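Local coordinates for virulence factor (PDB 2W3Y), which is an S-palmitoylated virulence factor of a Drosophila pathogen that binds to lipid vesicles and carries a palmitic acid within its fold, at residues 192-198 and 219-225; 89-94 and 167-171; 48-52 and 266-270. All blocks are in the same frame, centred on the assembly; numbering follows the deposited sequence.

Contact 1 (192-198 and 219-225); sequences LIYGTHF and FGVDTVG. With PLM (palmitic acid), chain C.
The carbonyl oxygen of G220 is gripped from two directions: T196 OG1 donates to G220 O over 2.9 Å, standing 52° out of the carbonyl plane, and a water hydrogen-bonds to it at 2.8 Å while also reaching G195 O. The T196 hydroxyl gets there by lying anti to the backbone N (chi1 -164°). From L192 to G195 the backbones pair regularly, opposite G225 to D222; I193 N gives V224 O a bond of 2.8 Å, and G195 and D222 exchange one in each direction. Strands 185-198 and 214-228 are thus antiparallel neighbours in the large mixed sheet of the Evf fold, and Y194, T196, F198 and F219 lie against the bound palmitic acid. Over the centre of one face of the F219 ring sits C9 of the lipid, with F219 CE2 3.7 Å from C9, while the edge of F219 points into the face of F198, planes at 77°, in a T-shaped pair. Further along, T223 CG2 rests squarely on the Y194 ring, 3.5 Å from its centroid, and V221 CG1 packs at 3.7 Å from Y194 CD2. The T223 hydroxyl turns instead to G112 O on strand 109-121.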
loop_
_atom_site.group_PDB
_atom_site.type_symbol
_atom_site.label_atom_id
_atom_site.label_comp_id
_atom_site.label_asym_id
_atom_site.label_seq_id
_atom_site.Cartn_x
_atom_site.Cartn_y
_atom_site.Cartn_z
ATOM N N LEU A 192 -1.764 -4.431 1.892
ATOM C CA LEU A 192 -1.608 -4.795 0.459
ATOM C C LEU A 192 -0.267 -4.355 -0.142
ATOM O O LEU A 192 0.140 -3.213 0.049
ATOM C CB LEU A 192 -2.759 -4.192 -0.366
ATOM C CG LEU A 192 -4.178 -4.670 -0.026
ATOM C CD1 LEU A 192 -5.268 -3.702 -0.488
ATOM C CD2 LEU A 192 -4.438 -6.092 -0.566
ATOM N N ILE A 193 0.423 -5.269 -0.847
ATOM C CA ILE A 193 1.608 -4.908 -1.645
ATOM C C ILE A 193 1.361 -5.316 -3.094
ATOM O O ILE A 193 1.144 -6.488 -3.376
ATOM C CB ILE A 193 2.955 -5.545 -1.168
ATOM C CG1 ILE A 193 3.106 -5.582 0.375
ATOM C CG2 ILE A 193 4.138 -4.854 -1.889
ATOM C CD1 ILE A 193 3.535 -4.249 1.046
ATOM N N TYR A 194 1.336 -4.329 -3.985
ATOM C CA TYR A 194 1.067 -4.558 -5.413
ATOM C C TYR A 194 2.304 -4.158 -6.168
ATOM O O TYR A 194 2.999 -3.215 -5.766
ATOM C CB TYR A 194 -0.110 -3.713 -5.903
ATOM C CG TYR A 194 -1.488 -4.250 -5.574
ATOM C CD1 TYR A 194 -1.711 -5.111 -4.490
ATOM C CD2 TYR A 194 -2.583 -3.848 -6.320
ATOM C CE1 TYR A 194 -2.984 -5.580 -4.203
ATOM C CE2 TYR A 194 -3.853 -4.308 -6.037
ATOM C CZ TYR A 194 -4.050 -5.171 -4.983
ATOM O OH TYR A 194 -5.339 -5.613 -4.736
ATOM N N GLY A 195 2.588 -4.870 -7.259
ATOM C CA GLY A 195 3.800 -4.599 -8.024
ATOM C C GLY A 195 3.572 -4.658 -9.521
ATOM O O GLY A 195 2.957 -5.601 -10.025
ATOM N N THR A 196 4.044 -3.630 -10.213
ATOM C CA THR A 196 4.017 -3.596 -11.685
ATOM C C THR A 196 5.293 -2.908 -12.195
ATOM O O THR A 196 6.285 -2.795 -11.457
ATOM C CB THR A 196 2.657 -2.984 -12.237
ATOM O OG1 THR A 196 2.475 -3.278 -13.640
ATOM C CG2 THR A 196 2.535 -1.457 -11.974
ATOM N N HIS A 197 5.291 -2.499 -13.459
ATOM C CA HIS A 197 6.388 -1.741 -14.040
ATOM C C HIS A 197 5.819 -0.918 -15.196
ATOM O O HIS A 197 4.708 -1.202 -15.665
ATOM C CB HIS A 197 7.526 -2.661 -14.539
ATOM C CG HIS A 197 7.073 -3.684 -15.539
ATOM N ND1 HIS A 197 7.183 -3.497 -16.899
ATOM C CD2 HIS A 197 6.455 -4.876 -15.375
ATOM C CE1 HIS A 197 6.687 -4.544 -17.531
ATOM N NE2 HIS A 197 6.238 -5.395 -16.628
ATOM N N PHE A 198 6.572 0.096 -15.626
ATOM C CA PHE A 198 6.253 0.852 -16.827
ATOM C C PHE A 198 7.246 0.429 -17.902
ATOM O O PHE A 198 8.446 0.580 -17.719
ATOM C CB PHE A 198 6.424 2.364 -16.616
ATOM C CG PHE A 198 5.401 3.000 -15.723
ATOM C CD1 PHE A 198 4.322 3.710 -16.272
ATOM C CD2 PHE A 198 5.536 2.948 -14.331
ATOM C CE1 PHE A 198 3.369 4.337 -15.453
ATOM C CE2 PHE A 198 4.591 3.585 -13.492
ATOM C CZ PHE A 198 3.498 4.271 -14.059
ATOM N N PHE A 219 -1.707 -2.878 -17.486
ATOM C CA PHE A 219 -0.681 -3.254 -16.509
ATOM C C PHE A 219 -1.005 -4.592 -15.889
ATOM O O PHE A 219 -2.134 -4.835 -15.459
ATOM C CB PHE A 219 -0.544 -2.210 -15.390
ATOM C CG PHE A 219 -0.025 -0.884 -15.847
ATOM C CD1 PHE A 219 1.336 -0.596 -15.779
ATOM C CD2 PHE A 219 -0.902 0.097 -16.324
ATOM C CE1 PHE A 219 1.825 0.646 -16.194
ATOM C CE2 PHE A 219 -0.436 1.338 -16.743
ATOM C CZ PHE A 219 0.942 1.619 -16.675
ATOM N N GLY A 220 -0.005 -5.464 -15.854
ATOM C CA GLY A 220 -0.101 -6.705 -15.114
ATOM C C GLY A 220 0.418 -6.423 -13.720
ATOM O O GLY A 220 1.558 -6.003 -13.548
ATOM N N VAL A 221 -0.439 -6.642 -12.726
ATOM C CA VAL A 221 -0.138 -6.288 -11.339
ATOM C C VAL A 221 -0.102 -7.546 -10.472
ATOM O O VAL A 221 -1.109 -8.248 -10.359
ATOM C CB VAL A 221 -1.178 -5.271 -10.776
ATOM C CG1 VAL A 221 -0.760 -4.777 -9.406
ATOM C CG2 VAL A 221 -1.404 -4.078 -11.793
ATOM N N ASP A 222 1.050 -7.826 -9.869
ATOM C CA ASP A 222 1.203 -8.922 -8.906
ATOM C C ASP A 222 0.725 -8.455 -7.536
ATOM O O ASP A 222 1.038 -7.334 -7.127
ATOM C CB ASP A 222 2.667 -9.313 -8.782
ATOM C CG ASP A 222 3.236 -9.867 -10.061
ATOM O OD1 ASP A 222 2.614 -10.774 -10.656
ATOM O OD2 ASP A 222 4.329 -9.393 -10.459
ATOM N N THR A 223 -0.026 -9.300 -6.835
ATOM C CA THR A 223 -0.666 -8.898 -5.584
ATOM C C THR A 223 -0.371 -9.840 -4.420
ATOM O O THR A 223 -0.266 -11.065 -4.594
ATOM C CB THR A 223 -2.226 -8.696 -5.730
ATOM O OG1 THR A 223 -2.897 -9.957 -5.847
ATOM C CG2 THR A 223 -2.589 -7.827 -6.941
ATOM N N VAL A 224 -0.253 -9.257 -3.233
ATOM C CA VAL A 224 -0.143 -9.992 -1.966
ATOM C C VAL A 224 -0.759 -9.105 -0.874
ATOM O O VAL A 224 -0.708 -7.871 -0.951
ATOM C CB VAL A 224 1.315 -10.441 -1.635
ATOM C CG1 VAL A 224 2.167 -9.290 -1.134
ATOM C CG2 VAL A 224 1.326 -11.612 -0.622
ATOM N N GLY A 225 -1.384 -9.741 0.107
ATOM C CA GLY A 225 -2.056 -8.999 1.161
ATOM C C GLY A 225 -2.954 -9.829 2.050
ATOM O O GLY A 225 -3.120 -11.034 1.848
HETATM C C1 PLM C . -0.496 11.582 -13.353
HETATM O O2 PLM C . -0.008 12.469 -14.102
HETATM C C2 PLM C . -0.115 10.119 -13.545
HETATM C C3 PLM C . 0.773 9.566 -12.433
HETATM C C4 PLM C . 1.180 8.108 -12.658
HETATM C C5 PLM C . 0.064 7.120 -12.323
HETATM C C6 PLM C . 0.203 5.798 -13.077
HETATM C C7 PLM C . -0.640 4.700 -12.430
HETATM C C8 PLM C . -1.084 3.615 -13.418
HETATM C C9 PLM C . -0.312 2.326 -13.141
HETATM C CA PLM C . -1.169 1.191 -12.590
HETATM C CB PLM C . -0.790 0.850 -11.153
HETATM C CC PLM C . -1.968 0.206 -10.438
HETATM C CD PLM C . -2.115 0.713 -9.010
HETATM C CE PLM C . -2.012 -0.449 -8.034
HETATM C CF PLM C . -2.589 -0.092 -6.671
HETATM O O HOH W 1 3.517 -7.595 -12.375
#

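Contact 2 (89-94 and 167-171); sequences YHYDIW and NYLYA. With PLM (palmitic acid), chain C.
One face of the W94 indole carries the CD2 methyl of L169, which lies 3.5 Å from the centroid of the five-membered ring and 18° off its normal, a CH-pi contact displaced toward the rim; H90 O lies in the indole plane at its edge. The same methyl meets the edge of the Y91 ring, with L169 CD2 4.3 Å from Y91 CD1, so one branch of the leucine touches two aromatic side chains, one at its face and the other at its edge. With CG beside the backbone N (chi1 -57°), L169 spreads its methyls over 89-94: CD1 reaches the start of that segment, 3.5 Å from Y89 O and near the edge of the Y89 ring. At the far end of the indole, W94 CZ3 touches A171 CB at 3.9 Å. N167 lays its CB against Y89 O at 3.5 Å, and its amide stands nearly perpendicular to the H90 imidazole, planes at 87°. The contact is mainly apolar, and polar ends are satisfied elsewhere: W94 NE1 by K88 O, Y91 OH by I193 O and Y89 OH by P34 O. Y168 and Y170 turn to the other face of the strand, where Y170 OH donates to Y168 OH over 2.8 Å and Y170 CG lies 3.6 Å from CF, the last modelled carbon of the palmitic acid chain. Helix 91-105, with H90 at its N-cap position, thus begins on one face of strand 166-179, beside helix 57-81, while strands 40-49 and 185-198 pair with that strand.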
loop_
_atom_site.group_PDB
_atom_site.type_symbol
_atom_site.label_atom_id
_atom_site.label_comp_id
_atom_site.label_asym_id
_atom_site.label_seq_id
_atom_site.Cartn_x
_atom_site.Cartn_y
_atom_site.Cartn_z
ATOM N N TYR A 89 13.562 -2.754 -5.257
ATOM C CA TYR A 89 12.331 -2.560 -6.023
ATOM C C TYR A 89 11.878 -3.830 -6.777
ATOM O O TYR A 89 11.085 -3.753 -7.708
ATOM C CB TYR A 89 12.478 -1.339 -6.955
ATOM C CG TYR A 89 12.907 -0.105 -6.181
ATOM C CD1 TYR A 89 11.961 0.702 -5.545
ATOM C CD2 TYR A 89 14.259 0.224 -6.053
ATOM C CE1 TYR A 89 12.351 1.826 -4.818
ATOM C CE2 TYR A 89 14.670 1.338 -5.307
ATOM C CZ TYR A 89 13.692 2.138 -4.700
ATOM O OH TYR A 89 14.082 3.221 -3.946
ATOM N N HIS A 90 12.365 -4.994 -6.346
ATOM C CA HIS A 90 11.958 -6.264 -6.950
ATOM C C HIS A 90 10.790 -6.808 -6.162
ATOM O O HIS A 90 10.935 -7.143 -4.979
ATOM C CB HIS A 90 13.113 -7.284 -6.974
ATOM C CG HIS A 90 14.104 -7.045 -8.069
ATOM N ND1 HIS A 90 15.079 -7.961 -8.405
ATOM C CD2 HIS A 90 14.258 -6.002 -8.921
ATOM C CE1 HIS A 90 15.798 -7.486 -9.409
ATOM N NE2 HIS A 90 15.321 -6.298 -9.739
ATOM N N TYR A 91 9.640 -6.902 -6.825
ATOM C CA TYR A 91 8.411 -7.364 -6.164
ATOM C C TYR A 91 8.551 -8.710 -5.418
ATOM O O TYR A 91 7.963 -8.908 -4.343
ATOM C CB TYR A 91 7.257 -7.444 -7.148
ATOM C CG TYR A 91 5.979 -7.871 -6.477
ATOM C CD1 TYR A 91 5.258 -6.960 -5.704
ATOM C CD2 TYR A 91 5.511 -9.186 -6.570
ATOM C CE1 TYR A 91 4.093 -7.334 -5.053
ATOM C CE2 TYR A 91 4.332 -9.571 -5.907
ATOM C CZ TYR A 91 3.641 -8.624 -5.162
ATOM O OH TYR A 91 2.492 -8.937 -4.507
ATOM N N ASP A 92 9.329 -9.628 -5.985
ATOM C CA ASP A 92 9.453 -10.965 -5.402
ATOM C C ASP A 92 10.030 -10.943 -3.979
ATOM O O ASP A 92 9.664 -11.771 -3.159
ATOM C CB ASP A 92 10.217 -11.926 -6.331
ATOM C CG ASP A 92 9.361 -12.402 -7.529
ATOM O OD1 ASP A 92 9.938 -12.597 -8.635
ATOM O OD2 ASP A 92 8.119 -12.597 -7.378
ATOM N N ILE A 93 10.909 -9.987 -3.682
ATOM C CA ILE A 93 11.445 -9.814 -2.311
ATOM C C ILE A 93 10.400 -9.266 -1.322
ATOM O O ILE A 93 10.313 -9.730 -0.169
ATOM C CB ILE A 93 12.727 -8.956 -2.314
ATOM C CG1 ILE A 93 13.824 -9.648 -3.147
ATOM C CG2 ILE A 93 13.187 -8.667 -0.882
ATOM C CD1 ILE A 93 15.020 -8.772 -3.464
ATOM N N TRP A 94 9.616 -8.285 -1.775
ATOM C CA TRP A 94 8.417 -7.809 -1.050
ATOM C C TRP A 94 7.410 -8.939 -0.783
ATOM O O TRP A 94 6.841 -9.041 0.310
ATOM C CB TRP A 94 7.733 -6.665 -1.834
ATOM C CG TRP A 94 8.519 -5.368 -1.839
ATOM C CD1 TRP A 94 9.573 -5.050 -2.653
ATOM C CD2 TRP A 94 8.304 -4.222 -0.998
ATOM N NE1 TRP A 94 10.032 -3.782 -2.360
ATOM C CE2 TRP A 94 9.274 -3.254 -1.349
ATOM C CE3 TRP A 94 7.394 -3.927 0.029
ATOM C CZ2 TRP A 94 9.362 -1.998 -0.709
ATOM C CZ3 TRP A 94 7.479 -2.683 0.662
ATOM C CH2 TRP A 94 8.454 -1.734 0.282
ATOM N N ASN A 167 10.426 -0.214 -12.476
ATOM C CA ASN A 167 9.636 -0.929 -11.457
ATOM C C ASN A 167 8.835 0.003 -10.547
ATOM O O ASN A 167 9.353 1.029 -10.105
ATOM C CB ASN A 167 10.527 -1.837 -10.606
ATOM C CG ASN A 167 11.088 -3.020 -11.401
ATOM O OD1 ASN A 167 10.377 -3.656 -12.169
ATOM N ND2 ASN A 167 12.368 -3.306 -11.213
ATOM N N TYR A 168 7.593 -0.383 -10.262
ATOM C CA TYR A 168 6.615 0.500 -9.609
ATOM C C TYR A 168 5.706 -0.307 -8.689
ATOM O O TYR A 168 4.938 -1.167 -9.148
ATOM C CB TYR A 168 5.805 1.256 -10.665
ATOM C CG TYR A 168 4.823 2.319 -10.163
ATOM C CD1 TYR A 168 5.239 3.366 -9.321
ATOM C CD2 TYR A 168 3.494 2.300 -10.585
ATOM C CE1 TYR A 168 4.321 4.357 -8.881
ATOM C CE2 TYR A 168 2.580 3.282 -10.175
ATOM C CZ TYR A 168 3.001 4.305 -9.315
ATOM O OH TYR A 168 2.088 5.279 -8.927
ATOM N N LEU A 169 5.813 -0.027 -7.388
ATOM C CA LEU A 169 5.109 -0.768 -6.338
ATOM C C LEU A 169 4.208 0.168 -5.511
ATOM O O LEU A 169 4.552 1.327 -5.297
ATOM C CB LEU A 169 6.121 -1.483 -5.409
ATOM C CG LEU A 169 7.166 -2.475 -5.966
ATOM C CD1 LEU A 169 8.409 -1.771 -6.516
ATOM C CD2 LEU A 169 7.607 -3.496 -4.900
ATOM N N TYR A 170 3.045 -0.341 -5.106
ATOM C CA TYR A 170 2.196 0.268 -4.096
ATOM C C TYR A 170 2.332 -0.560 -2.823
ATOM O O TYR A 170 2.051 -1.755 -2.828
ATOM C CB TYR A 170 0.724 0.310 -4.534
ATOM C CG TYR A 170 0.376 1.537 -5.334
ATOM C CD1 TYR A 170 1.046 1.804 -6.519
ATOM C CD2 TYR A 170 -0.607 2.453 -4.900
ATOM C CE1 TYR A 170 0.765 2.923 -7.267
ATOM C CE2 TYR A 170 -0.900 3.603 -5.663
ATOM C CZ TYR A 170 -0.184 3.817 -6.849
ATOM O OH TYR A 170 -0.393 4.906 -7.673
ATOM N N ALA A 171 2.801 0.088 -1.753
ATOM C CA ALA A 171 2.887 -0.513 -0.421
ATOM C C ALA A 171 1.927 0.294 0.456
ATOM O O ALA A 171 2.236 1.420 0.858
ATOM C CB ALA A 171 4.294 -0.443 0.101
HETATM C C1 PLM C . -0.496 11.582 -13.353
HETATM O O2 PLM C . -0.008 12.469 -14.102
HETATM C C2 PLM C . -0.115 10.119 -13.545
HETATM C C3 PLM C . 0.773 9.566 -12.433
HETATM C C4 PLM C . 1.180 8.108 -12.658
HETATM C C5 PLM C . 0.064 7.120 -12.323
HETATM C C6 PLM C . 0.203 5.798 -13.077
HETATM C C7 PLM C . -0.640 4.700 -12.430
HETATM C C8 PLM C . -1.084 3.615 -13.418
HETATM C C9 PLM C . -0.312 2.326 -13.141
HETATM C CA PLM C . -1.169 1.191 -12.590
HETATM C CB PLM C . -0.790 0.850 -11.153
HETATM C CC PLM C . -1.968 0.206 -10.438
HETATM C CD PLM C . -2.115 0.713 -9.010
HETATM C CE PLM C . -2.012 -0.449 -8.034
HETATM C CF PLM C . -2.589 -0.092 -6.671
#

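Contact 3 (48-52 and 266-270); sequences QFNEA and FNGVK
With CG anti to its carbonyl carbon (chi1 -60°), N50 presents both polar atoms of its side chain to the backbone of V269. V269 N donates to N50 OD1 over 2.9 Å, in the carbonyl plane and on a lone pair, nearly straight at 172°; N50 ND2 returns a bond to V269 O of 2.7 Å with that oxygen in the amide plane. Together they clasp one residue at both its N-H and its C=O, fixing the rotation of the amide. A water joins N50 OD1 to G268 N, and N50 ND2 has a second partner in L177 O of strand 166-179. Upstream, F49 and F266 form a parallel bridge between strands 40-49 and 262-266, where these two strands of the mixed sheet end: F266 N donates to Q48 O and N50 N to F266 O, each at 2.7 Å. The F49 and F266 rings lie side by side, planes 27° apart but slid so that they barely overlap, and V269 CG1 packs 3.9 Å from F49 CD1. Along the exposed side, two waters connect N267 OD1 to E51, one at its backbone N and the other at OE2.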
loop_
_atom_site.group_PDB
_atom_site.type_symbol
_atom_site.label_atom_id
_atom_site.label_comp_id
_atom_site.label_asym_id
_atom_site.label_seq_id
_atom_site.Cartn_x
_atom_site.Cartn_y
_atom_site.Cartn_z
ATOM N N GLN A 48 -8.491 5.560 3.474
ATOM C CA GLN A 48 -9.686 5.270 4.250
ATOM C C GLN A 48 -10.913 5.559 3.413
ATOM O O GLN A 48 -11.045 6.649 2.862
ATOM C CB GLN A 48 -9.710 6.062 5.555
ATOM C CG GLN A 48 -10.933 5.705 6.398
ATOM C CD GLN A 48 -11.001 6.461 7.708
ATOM O OE1 GLN A 48 -9.975 6.836 8.283
ATOM N NE2 GLN A 48 -12.222 6.693 8.187
ATOM N N PHE A 49 -11.806 4.581 3.315
ATOM C CA PHE A 49 -13.015 4.733 2.527
ATOM C C PHE A 49 -14.196 5.002 3.438
ATOM O O PHE A 49 -14.664 4.102 4.127
ATOM C CB PHE A 49 -13.263 3.502 1.635
ATOM C CG PHE A 49 -12.137 3.214 0.695
ATOM C CD1 PHE A 49 -11.739 4.164 -0.255
ATOM C CD2 PHE A 49 -11.441 2.006 0.779
ATOM C CE1 PHE A 49 -10.672 3.900 -1.139
ATOM C CE2 PHE A 49 -10.381 1.736 -0.090
ATOM C CZ PHE A 49 -9.996 2.679 -1.044
ATOM N N ASN A 50 -14.631 6.265 3.438
ATOM C CA ASN A 50 -15.735 6.785 4.267
ATOM C C ASN A 50 -15.344 7.043 5.712
ATOM O O ASN A 50 -14.560 6.307 6.288
ATOM C CB ASN A 50 -16.972 5.874 4.205
ATOM C CG ASN A 50 -17.513 5.718 2.800
ATOM O OD1 ASN A 50 -17.622 6.691 2.059
ATOM N ND2 ASN A 50 -17.866 4.486 2.432
ATOM N N GLU A 51 -15.901 8.111 6.282
ATOM C CA GLU A 51 -15.763 8.386 7.707
ATOM C C GLU A 51 -16.439 7.270 8.489
ATOM O O GLU A 51 -17.467 6.737 8.062
ATOM C CB GLU A 51 -16.384 9.742 8.067
ATOM C CG GLU A 51 -15.577 10.970 7.596
ATOM C CD GLU A 51 -14.482 11.389 8.581
ATOM O OE1 GLU A 51 -14.320 10.729 9.641
ATOM O OE2 GLU A 51 -13.767 12.381 8.294
ATOM N N ALA A 52 -15.826 6.905 9.605
ATOM C CA ALA A 52 -16.343 5.891 10.509
ATOM C C ALA A 52 -17.508 6.446 11.338
ATOM O O ALA A 52 -17.509 7.628 11.666
ATOM C CB ALA A 52 -15.233 5.411 11.427
ATOM N N PHE A 266 -11.563 9.158 1.928
ATOM C CA PHE A 266 -12.384 9.369 0.749
ATOM C C PHE A 266 -13.851 9.317 1.165
ATOM O O PHE A 266 -14.236 8.470 1.976
ATOM C CB PHE A 266 -12.102 8.296 -0.296
ATOM C CG PHE A 266 -10.742 8.399 -0.917
ATOM C CD1 PHE A 266 -10.493 9.315 -1.932
ATOM C CD2 PHE A 266 -9.707 7.582 -0.479
ATOM C CE1 PHE A 266 -9.242 9.408 -2.518
ATOM C CE2 PHE A 266 -8.438 7.660 -1.061
ATOM C CZ PHE A 266 -8.207 8.573 -2.078
ATOM N N ASN A 267 -14.654 10.212 0.602
ATOM C CA ASN A 267 -16.075 10.310 0.936
ATOM C C ASN A 267 -16.977 9.781 -0.169
ATOM O O ASN A 267 -16.620 9.844 -1.357
ATOM C CB ASN A 267 -16.454 11.761 1.265
ATOM C CG ASN A 267 -15.667 12.316 2.447
ATOM O OD1 ASN A 267 -15.634 11.714 3.524
ATOM N ND2 ASN A 267 -15.018 13.460 2.244
ATOM N N GLY A 268 -18.142 9.270 0.237
ATOM C CA GLY A 268 -19.161 8.740 -0.677
ATOM C C GLY A 268 -18.737 7.497 -1.441
ATOM O O GLY A 268 -19.039 7.366 -2.627
ATOM N N VAL A 269 -18.050 6.577 -0.761
ATOM C CA VAL A 269 -17.482 5.374 -1.399
ATOM C C VAL A 269 -18.315 4.111 -1.129
ATOM O O VAL A 269 -18.782 3.890 -0.014
ATOM C CB VAL A 269 -15.999 5.153 -0.947
ATOM C CG1 VAL A 269 -15.311 3.998 -1.731
ATOM C CG2 VAL A 269 -15.206 6.440 -1.109
ATOM N N LYS A 270 -18.486 3.274 -2.154
ATOM C CA LYS A 270 -19.075 1.953 -1.953
ATOM C C LYS A 270 -18.229 0.856 -2.604
ATOM O O LYS A 270 -17.438 1.152 -3.499
ATOM C CB LYS A 270 -20.535 1.922 -2.440
ATOM C CG LYS A 270 -20.749 2.169 -3.930
ATOM C CD LYS A 270 -22.114 1.622 -4.349
ATOM C CE LYS A 270 -22.831 2.549 -5.334
ATOM N NZ LYS A 270 -22.322 2.492 -6.741
HETATM O O HOH W 2 -19.049 8.941 2.909
HETATM O O HOH W 3 -17.467 9.968 4.625
HETATM O O HOH W 4 -14.263 13.089 5.289
#

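Overall arrangement
All three contacts reach the same mixed sheet. Contacts 1 and 2 adjoin, their centres about 7 Å apart: strands 185-198 and 166-179 pair directly, and both contacts touch the palmitic acid. Contact 1 is buried and strand to strand, combining backbone hydrogen bonds with aromatic rings against the lipid. Contact 2 is partly buried and sets a helix start on a strand, largely through apolar packing, with the lipid on the strand's other face. Contact 3, its centre about 23 and 27 Å from those of contacts 1 and 2, is also partly buried; there a side-chain amide and several waters extend a short parallel pairing into loops, away from the lipid.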